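Local structure of beta-n-acetylhexosaminidase (Streptococcus pneumoniae, 4AZH) at residues I16-K21 and V43-G48. The protein is a family 20 glycoside hydrolase module that probably removes terminal beta-linked N-acetylglucosamine from the non-reducing ends of glycans. Numbering follows the deposited sequence.
With LOG (N-acetylglucosaminono-1,5-lactone (Z)-oxime), chain E.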
# COMPACT_ATOMS: atom_id res chain seq x y z
N ILE A 16 -3.69 3.98 -0.95
CA ILE A 16 -4.35 4.68 -2.05
C ILE A 16 -4.42 3.82 -3.31
O ILE A 16 -3.40 3.39 -3.82
CB ILE A 16 -3.63 5.99 -2.43
CG1 ILE A 16 -3.42 6.89 -1.19
CG2 ILE A 16 -4.41 6.73 -3.52
CD1 ILE A 16 -4.72 7.47 -0.63
N ASP A 17 -5.64 3.61 -3.80
CA ASP A 17 -5.86 2.82 -4.99
C ASP A 17 -5.58 3.69 -6.19
O ASP A 17 -6.51 4.30 -6.77
CB ASP A 17 -7.31 2.27 -4.99
CG ASP A 17 -7.68 1.51 -6.26
OD1 ASP A 17 -6.79 1.20 -7.12
OD2 ASP A 17 -8.90 1.24 -6.40
N ALA A 18 -4.32 3.77 -6.58
CA ALA A 18 -3.94 4.56 -7.77
C ALA A 18 -3.78 3.63 -8.94
O ALA A 18 -3.05 3.92 -9.86
CB ALA A 18 -2.65 5.34 -7.52
N GLY A 19 -4.44 2.49 -8.85
CA GLY A 19 -4.44 1.51 -9.91
C GLY A 19 -5.70 1.67 -10.73
O GLY A 19 -5.66 1.73 -11.96
N ARG A 20 -6.85 1.72 -10.06
CA ARG A 20 -8.08 1.88 -10.80
C ARG A 20 -8.16 3.31 -11.36
O ARG A 20 -8.65 3.52 -12.48
CB ARG A 20 -9.32 1.55 -9.94
CG ARG A 20 -9.46 0.09 -9.51
CD ARG A 20 -10.78 -0.13 -8.76
NE ARG A 20 -11.10 -1.54 -8.45
CZ ARG A 20 -10.90 -2.11 -7.27
NH1 ARG A 20 -10.31 -1.42 -6.27
NH2 ARG A 20 -11.26 -3.37 -7.08
N LYS A 21 -7.63 4.27 -10.60
CA LYS A 21 -7.83 5.69 -10.83
C LYS A 21 -6.49 6.42 -10.81
O LYS A 21 -5.60 6.05 -10.05
CB LYS A 21 -8.78 6.25 -9.74
CG LYS A 21 -9.10 7.73 -9.89
CD LYS A 21 -10.16 8.21 -8.92
CE LYS A 21 -10.38 9.72 -9.11
NZ LYS A 21 -11.27 10.00 -10.26
N VAL A 43 2.79 5.15 3.14
CA VAL A 43 1.71 5.29 2.18
C VAL A 43 1.82 4.07 1.30
O VAL A 43 2.89 3.78 0.76
CB VAL A 43 1.86 6.53 1.27
CG1 VAL A 43 0.89 6.43 0.09
CG2 VAL A 43 1.63 7.81 2.04
N HIS A 44 0.72 3.36 1.18
CA HIS A 44 0.65 2.16 0.40
C HIS A 44 -0.04 2.57 -0.86
O HIS A 44 -1.18 3.08 -0.82
CB HIS A 44 -0.12 1.10 1.15
CG HIS A 44 -0.46 -0.13 0.36
ND1 HIS A 44 -1.61 -0.25 -0.34
CD2 HIS A 44 0.19 -1.39 0.28
CE1 HIS A 44 -1.68 -1.50 -0.89
NE2 HIS A 44 -0.59 -2.19 -0.50
N LEU A 45 0.68 2.37 -1.97
CA LEU A 45 0.23 2.92 -3.22
C LEU A 45 0.06 1.82 -4.24
O LEU A 45 1.02 1.35 -4.80
CB LEU A 45 1.24 3.97 -3.71
CG LEU A 45 0.92 4.80 -4.95
CD1 LEU A 45 -0.24 5.74 -4.65
CD2 LEU A 45 2.13 5.61 -5.37
N LEU A 46 -1.18 1.41 -4.47
CA LEU A 46 -1.47 0.46 -5.51
C LEU A 46 -1.20 1.14 -6.84
O LEU A 46 -1.77 2.23 -7.14
CB LEU A 46 -2.93 0.04 -5.41
CG LEU A 46 -3.25 -0.70 -4.12
CD1 LEU A 46 -4.29 0.04 -3.27
CD2 LEU A 46 -3.63 -2.15 -4.43
N LEU A 47 -0.30 0.53 -7.62
CA LEU A 47 0.05 0.99 -8.96
C LEU A 47 -0.51 0.09 -10.07
O LEU A 47 -0.84 0.54 -11.17
CB LEU A 47 1.58 1.12 -9.09
CG LEU A 47 2.20 2.23 -8.20
CD1 LEU A 47 3.72 2.30 -8.23
CD2 LEU A 47 1.60 3.57 -8.62
N GLY A 48 -0.56 -1.21 -9.79
CA GLY A 48 -1.26 -2.16 -10.65
C GLY A 48 -2.41 -2.68 -9.81
O GLY A 48 -2.21 -3.41 -8.83
C2 LOG E . -11.00 -5.40 -3.01
C3 LOG E . -10.61 -4.01 -3.49
C4 LOG E . -11.85 -3.14 -3.49
C5 LOG E . -12.33 -3.04 -2.04
C6 LOG E . -13.47 -1.99 -1.95
C7 LOG E . -9.34 -5.79 -1.20
C8 LOG E . -8.03 -6.46 -0.79
N2 LOG E . -9.80 -6.08 -2.46
O1 LOG E . -13.24 -6.57 -0.57
O3 LOG E . -9.97 -4.05 -4.84
O4 LOG E . -11.54 -1.85 -3.92
O5 LOG E . -12.78 -4.29 -1.62
O6 LOG E . -14.65 -2.48 -2.52
C1 LOG E . -12.03 -5.39 -2.01
O7 LOG E . -9.95 -5.09 -0.39
N1 LOG E . -12.28 -6.56 -1.51
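Leu46 lays its CD1 methyl against the backbone of Asp17, 3.6 Å from Asp17 CA, where the two residues pair in register on neighbouring parallel strands. CG of Leu46 is anti to the carbonyl carbon (chi1 -64°), beside the backbone N, and the same methyl also comes near Ile16 O. On the other face of the sheet, Leu45 CD1 touches Ala18 CB, at 3.8 Å, and more loosely Ile16 CB. The backbones are joined by Ile16 N to His44 O at 2.7 Å and by Leu46 N to Ile16 O at 3.0 Å; a weak bond from Ala18 N to Leu46 O follows as the first strand ends. There Asp17, its CG anti to the backbone N (chi1 176°), leans its carboxylate forward along the chain. OD1 takes the backbone N of Gly19 in an Asx turn and that of Arg20, both from one face of the carboxylate plane. Asp17 OD2 meets Arg20 NH1 at 3.0 Å in a salt bridge that lies in the guanidinium plane but above the carboxylate, and Ala331 N is its second partner. Held by Asp17, and through NE by Asp50, the Arg20 chain, extended from CG to NE, presents NH2 to O3 of the bound lactone oxime at 2.7 Å, while NH1 adds weak bonds to O3 and O4. Asp17 thus sits in the second shell and probably helps to position the inhibitor-binding Arg20. The strands 11-17 and 42-46, linked through helix 25-38, form a beta-alpha-beta unit of the TIM barrel, flanked by strands 322-330 and 111-118, with Trp330 of the former touching Asp17, Arg20 and Leu46.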